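Local coordinates for protein CpuTA1 (Curtobacterium pusillum, PDB 5K3W) that binds pyridoxal-5'-phosphate and belongs to the class IV aminotransferase family, at residues Ala60-His65 with Gly111-Ala116; Glu140-Gln145 with Ser271-Ala276. All blocks are in the same frame, centred on the assembly; numbering follows the deposited sequence.

Contact 1 (Ala60-His65 with Gly111-Ala116)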
loop_
_atom_site.group_PDB
_atom_site.type_symbol
_atom_site.label_atom_id
_atom_site.label_comp_id
_atom_site.label_asym_id
_atom_site.label_seq_id
_atom_site.Cartn_x
_atom_site.Cartn_y
_atom_site.Cartn_z
ATOM N N ALA A 60 7.823 -8.387 18.702
ATOM C CA ALA A 60 7.639 -9.578 19.522
ATOM C C ALA A 60 7.649 -9.215 21.006
ATOM O O ALA A 60 8.438 -8.376 21.462
ATOM C CB ALA A 60 8.731 -10.608 19.224
ATOM N N VAL A 61 6.761 -9.849 21.767
ATOM C CA VAL A 61 6.686 -9.656 23.211
ATOM C C VAL A 61 6.898 -11.025 23.848
ATOM O O VAL A 61 5.999 -11.878 23.859
ATOM C CB VAL A 61 5.364 -9.013 23.650
ATOM C CG1 VAL A 61 5.418 -8.674 25.131
ATOM C CG2 VAL A 61 5.092 -7.734 22.842
ATOM N N ILE A 62 8.103 -11.240 24.363
ATOM C CA ILE A 62 8.543 -12.516 24.913
ATOM C C ILE A 62 8.624 -12.361 26.423
ATOM O O ILE A 62 9.326 -11.475 26.928
ATOM C CB ILE A 62 9.892 -12.946 24.313
ATOM C CG1 ILE A 62 9.788 -13.035 22.786
ATOM C CG2 ILE A 62 10.324 -14.305 24.846
ATOM C CD1 ILE A 62 8.786 -14.084 22.315
ATOM N N ASP A 63 7.878 -13.196 27.141
ATOM C CA ASP A 63 7.849 -13.187 28.609
ATOM C C ASP A 63 7.529 -11.797 29.159
ATOM O O ASP A 63 8.182 -11.302 30.081
ATOM C CB ASP A 63 9.171 -13.709 29.183
ATOM C CG ASP A 63 9.080 -14.034 30.680
ATOM O OD1 ASP A 63 7.953 -14.239 31.189
ATOM O OD2 ASP A 63 10.137 -14.097 31.349
ATOM N N GLY A 64 6.510 -11.163 28.589
ATOM C CA GLY A 64 6.137 -9.823 28.979
ATOM C C GLY A 64 6.996 -8.690 28.432
ATOM O O GLY A 64 6.614 -7.524 28.583
ATOM N N HIS A 65 8.138 -8.966 27.802
ATOM C CA HIS A 65 8.969 -7.844 27.370
ATOM C C HIS A 65 8.925 -7.666 25.864
ATOM O O HIS A 65 9.225 -8.612 25.129
ATOM C CB HIS A 65 10.425 -8.035 27.807
ATOM C CG HIS A 65 10.587 -8.240 29.271
ATOM N ND1 HIS A 65 10.342 -7.243 30.188
ATOM C CD2 HIS A 65 10.965 -9.329 29.983
ATOM C CE1 HIS A 65 10.567 -7.706 31.404
ATOM N NE2 HIS A 65 10.947 -8.967 31.307
ATOM N N GLY A 111 2.222 -16.448 29.598
ATOM C CA GLY A 111 2.280 -17.652 28.804
ATOM C C GLY A 111 2.073 -17.350 27.338
ATOM O O GLY A 111 1.126 -16.654 26.967
ATOM N N GLY A 112 2.962 -17.858 26.505
ATOM C CA GLY A 112 2.834 -17.722 25.064
ATOM C C GLY A 112 3.594 -16.528 24.529
ATOM O O GLY A 112 3.836 -15.541 25.221
ATOM N N GLU A 113 4.002 -16.637 23.269
ATOM C CA GLU A 113 4.625 -15.518 22.583
ATOM C C GLU A 113 3.533 -14.559 22.126
ATOM O O GLU A 113 2.564 -14.972 21.479
ATOM C CB GLU A 113 5.443 -16.001 21.386
ATOM C CG GLU A 113 6.344 -17.192 21.645
ATOM C CD GLU A 113 7.166 -17.596 20.414
ATOM O OE1 GLU A 113 7.053 -16.932 19.349
ATOM O OE2 GLU A 113 7.929 -18.592 20.519
ATOM N N LEU A 114 3.671 -13.290 22.476
ATOM C CA LEU A 114 2.734 -12.285 22.002
ATOM C C LEU A 114 3.434 -11.369 21.013
ATOM O O LEU A 114 4.653 -11.426 20.819
ATOM C CB LEU A 114 2.169 -11.454 23.155
ATOM C CG LEU A 114 1.778 -12.158 24.449
ATOM C CD1 LEU A 114 1.449 -11.093 25.478
ATOM C CD2 LEU A 114 0.598 -13.093 24.245
ATOM N N PHE A 115 2.641 -10.503 20.399
ATOM C CA PHE A 115 3.190 -9.426 19.596
ATOM C C PHE A 115 2.371 -8.159 19.839
ATOM O O PHE A 115 1.211 -8.201 20.264
ATOM C CB PHE A 115 3.232 -9.801 18.092
ATOM C CG PHE A 115 1.886 -9.885 17.457
ATOM C CD1 PHE A 115 1.105 -11.019 17.607
ATOM C CD2 PHE A 115 1.379 -8.814 16.736
ATOM C CE1 PHE A 115 -0.156 -11.101 17.037
ATOM C CE2 PHE A 115 0.130 -8.885 16.152
ATOM C CZ PHE A 115 -0.648 -10.039 16.311
ATOM N N ALA A 116 3.017 -7.029 19.597
ATOM C CA ALA A 116 2.398 -5.720 19.606
ATOM C C ALA A 116 2.535 -5.154 18.208
ATOM O O ALA A 116 3.594 -5.275 17.579
ATOM C CB ALA A 116 3.063 -4.794 20.627
#
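V61 and L114 form an antiparallel hydrogen-bonded pair and A60 and F115 the adjoining non-hydrogen-bonded one, where strands 54-62 and 114-121 of the N-terminal antiparallel sheet run side by side with 138° between the directions of their short segments. V61 N to L114 O spans 2.8 Å; L114 N to V61 O is longer, at 3.1 Å. Beyond this pair strand 54-62 turns back through a type I' beta turn, I62 to H65, whose end residues exchange backbone bonds at 3.0 Å (I62 N to H65 O) and 2.9 Å (H65 N to I62 O), making a tight hairpin with strand 65-66. D63 and G64 at its corner both have positive phi.

V61 and L114 lie on one face of the sheet, under helix 90-108, where V101 touches V61 and Y104 touches L114. Their CB atoms come within 4.1 Å of each other. The CG2 branch of V61, anti to the carbonyl carbon and beside the backbone N, reaches diagonally across to A116 on the neighbouring strand, V61 CG2 lying 4.2 Å from A116 CB. A60 and F115 occupy the opposite face; the phenyl ring of F115 leads away from strand 54-62, F135 packs on this side chain, and V272 meets it at CB.

One residue further on, I62 and E113 lie alongside each other, pointing the same way. The I62 chain (chi1 -57°, chi2 -63°) folds so that its CD1 rests against the aliphatic part of E113, while the carboxylate goes on to R146 in a salt bridge through OE1. I62 CD1 stands 4.0 Å from E113 CB and equally far from E113 CG.

Contact 2 (Glu140-Gln145 with Ser271-Ala276). With PLP (pyridoxal-5'-phosphate), chain C.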
loop_
_atom_site.group_PDB
_atom_site.type_symbol
_atom_site.label_atom_id
_atom_site.label_comp_id
_atom_site.label_asym_id
_atom_site.label_seq_id
_atom_site.Cartn_x
_atom_site.Cartn_y
_atom_site.Cartn_z
ATOM N N GLU A 140 1.241 -15.971 15.960
ATOM C CA GLU A 140 1.078 -17.203 15.204
ATOM C C GLU A 140 2.151 -18.206 15.601
ATOM O O GLU A 140 3.274 -17.839 15.961
ATOM C CB GLU A 140 1.164 -16.936 13.706
ATOM C CG GLU A 140 1.346 -18.203 12.899
ATOM C CD GLU A 140 1.498 -17.940 11.417
ATOM O OE1 GLU A 140 0.961 -16.912 10.938
ATOM O OE2 GLU A 140 2.166 -18.762 10.738
ATOM N N ASP A 141 1.794 -19.485 15.533
ATOM C CA ASP A 141 2.729 -20.566 15.832
ATOM C C ASP A 141 3.702 -20.729 14.664
ATOM O O ASP A 141 3.308 -21.148 13.571
ATOM C CB ASP A 141 1.953 -21.851 16.103
ATOM C CG ASP A 141 2.848 -23.028 16.436
ATOM O OD1 ASP A 141 4.088 -22.930 16.285
ATOM O OD2 ASP A 141 2.297 -24.072 16.831
ATOM N N PHE A 142 4.974 -20.401 14.893
ATOM C CA PHE A 142 6.009 -20.484 13.866
ATOM C C PHE A 142 7.011 -21.609 14.122
ATOM O O PHE A 142 8.104 -21.596 13.549
ATOM C CB PHE A 142 6.769 -19.163 13.758
ATOM C CG PHE A 142 5.979 -18.044 13.154
ATOM C CD1 PHE A 142 5.654 -18.058 11.800
ATOM C CD2 PHE A 142 5.601 -16.954 13.925
ATOM C CE1 PHE A 142 4.941 -17.022 11.230
ATOM C CE2 PHE A 142 4.894 -15.910 13.365
ATOM C CZ PHE A 142 4.558 -15.947 12.014
ATOM N N SER A 143 6.674 -22.577 14.979
ATOM C CA SER A 143 7.649 -23.602 15.338
ATOM C C SER A 143 8.126 -24.369 14.113
ATOM O O SER A 143 9.313 -24.699 13.998
ATOM C CB SER A 143 7.050 -24.561 16.359
ATOM O OG SER A 143 5.797 -25.025 15.899
ATOM N N GLN A 144 7.214 -24.678 13.197
ATOM C CA GLN A 144 7.605 -25.420 12.005
ATOM C C GLN A 144 8.506 -24.574 11.102
ATOM O O GLN A 144 9.575 -25.030 10.676
ATOM C CB GLN A 144 6.353 -25.893 11.265
ATOM C CG GLN A 144 6.601 -27.048 10.339
ATOM C CD GLN A 144 7.304 -28.189 11.045
ATOM O OE1 GLN A 144 7.015 -28.488 12.213
ATOM N NE2 GLN A 144 8.254 -28.822 10.350
ATOM N N GLN A 145 8.100 -23.327 10.814
ATOM C CA GLN A 145 8.915 -22.467 9.958
ATOM C C GLN A 145 10.306 -22.236 10.553
ATOM O O GLN A 145 11.291 -22.138 9.810
ATOM C CB GLN A 145 8.193 -21.133 9.698
ATOM C CG GLN A 145 6.755 -21.293 9.161
ATOM C CD GLN A 145 6.381 -20.329 8.017
ATOM O OE1 GLN A 145 6.640 -19.116 8.062
ATOM N NE2 GLN A 145 5.754 -20.883 6.983
ATOM N N SER A 271 10.773 -10.086 13.207
ATOM C CA SER A 271 10.578 -9.942 14.651
ATOM C C SER A 271 9.795 -11.101 15.256
ATOM O O SER A 271 10.176 -11.620 16.311
ATOM C CB SER A 271 9.875 -8.629 14.979
ATOM O OG SER A 271 10.756 -7.540 14.838
ATOM N N VAL A 272 8.693 -11.509 14.630
ATOM C CA VAL A 272 7.814 -12.502 15.249
ATOM C C VAL A 272 8.248 -13.923 14.918
ATOM O O VAL A 272 8.327 -14.780 15.802
ATOM C CB VAL A 272 6.351 -12.259 14.839
ATOM C CG1 VAL A 272 5.478 -13.398 15.339
ATOM C CG2 VAL A 272 5.868 -10.960 15.425
ATOM N N ARG A 273 8.514 -14.213 13.643
ATOM C CA ARG A 273 8.961 -15.552 13.278
ATOM C C ARG A 273 10.379 -15.828 13.777
ATOM O O ARG A 273 10.739 -16.992 13.997
ATOM C CB ARG A 273 8.871 -15.726 11.761
ATOM C CG ARG A 273 9.209 -17.118 11.270
ATOM C CD ARG A 273 8.868 -17.285 9.795
ATOM N NE ARG A 273 9.632 -16.364 8.963
ATOM C CZ ARG A 273 9.496 -16.262 7.646
ATOM N NH1 ARG A 273 8.629 -17.035 7.018
ATOM N NH2 ARG A 273 10.223 -15.385 6.964
ATOM N N GLN A 274 11.173 -14.781 13.985
ATOM C CA GLN A 274 12.571 -14.922 14.363
ATOM C C GLN A 274 13.361 -15.467 13.172
ATOM O O GLN A 274 13.256 -14.922 12.070
ATOM C CB GLN A 274 12.698 -15.792 15.613
ATOM C CG GLN A 274 11.820 -15.321 16.789
ATOM C CD GLN A 274 12.325 -14.043 17.520
ATOM O OE1 GLN A 274 13.382 -13.482 17.211
ATOM N NE2 GLN A 274 11.550 -13.596 18.499
ATOM N N ALA A 275 14.150 -16.524 13.349
ATOM C CA ALA A 275 15.028 -17.006 12.287
ATOM C C ALA A 275 14.415 -18.231 11.621
ATOM O O ALA A 275 14.214 -19.260 12.272
ATOM C CB ALA A 275 16.418 -17.334 12.827
ATOM N N ALA A 276 14.129 -18.123 10.328
ATOM C CA ALA A 276 13.617 -19.255 9.566
ATOM C C ALA A 276 14.674 -19.731 8.580
ATOM O O ALA A 276 14.966 -19.020 7.602
ATOM C CB ALA A 276 12.331 -18.875 8.833
HETATM N N1 PLP C . 11.572 -6.355 5.547
HETATM C C2 PLP C . 10.277 -5.927 5.584
HETATM C C2A PLP C . 9.599 -5.413 4.329
HETATM C C3 PLP C . 9.591 -5.949 6.784
HETATM O O3 PLP C . 8.266 -5.489 6.785
HETATM C C4 PLP C . 10.214 -6.395 7.924
HETATM C C4A PLP C . 9.517 -6.474 9.256
HETATM C C5 PLP C . 11.503 -6.829 7.888
HETATM C C6 PLP C . 12.185 -6.799 6.683
HETATM C C5A PLP C . 12.170 -7.346 9.159
HETATM O O4P PLP C . 12.183 -6.385 10.199
HETATM P P PLP C . 12.155 -6.842 11.727
HETATM O O1P PLP C . 13.231 -7.870 11.996
HETATM O O2P PLP C . 10.806 -7.407 12.103
HETATM O O3P PLP C . 12.440 -5.652 12.607
#
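The F142 ring lies between the methylene groups of R273 and E140: R273 CB sits over its centre on one face, 3.9 Å from the centroid in a CH-pi contact, and E140 CG lies over the opposite face, offset toward the rim. V272 CG1 meets the ring edge, near its plane, at CE2. R273 then runs on past the ring, CG lying 3.7 Å from F142 CD1, and bends at chi3 (62°), which brings the guanidinium round to 71° from the ring plane. A276 CB packs against one face of that group, offset toward the rim; at its edge, in plane, lies Q145 OE1. The bond R273 NH1 to Q145 OE1 is 3.1 Å long and fairly straight, though the donor stands above the amide carbonyl plane. R273 NH2 makes a salt bridge with D195, so the charged end of this buried arginine is held through both terminal nitrogens.

Residues 271-273 form the turn between strands 265-270 and 274-278 of the C-terminal sheet, and in this PLP-dependent fold the turn starts at the phosphate of PLP: S271 N and S271 OG both donate to PLP O2P, the latter at 2.7 Å. R146, next in sequence to Q145, donates to the carbonyl oxygens of V272 and R273, tying down the same turn. The facing loop has an Asx turn of its own, in which D141 OD1 takes bonds from S143 N, at 2.9 Å, and from S143 OG. At the far end the A276 methyl packs on the backbone, A276 CB 3.6 Å from Q145 O.

Overall arrangement
The four segments follow in series along the chain, contact 1 being complete before contact 2 opens, and their centres are about 13 Å apart. Contact 1 lies at one end of the N-terminal antiparallel sheet; contact 2 joins the loop that leaves its strand 131-138 to the turn leading into strand 274-278 of the C-terminal sheet. They meet directly: A60 CB is 3.4 Å from S271 O and F115 CB 3.9 Å from V272 CG2. R146 bridges them too, binding E113 as well as the carbonyls of V272 and R273, and helix 290-307 packs on both. The two sheets are thus joined beside a turn that donates two of the hydrogen bonds to the PLP phosphate.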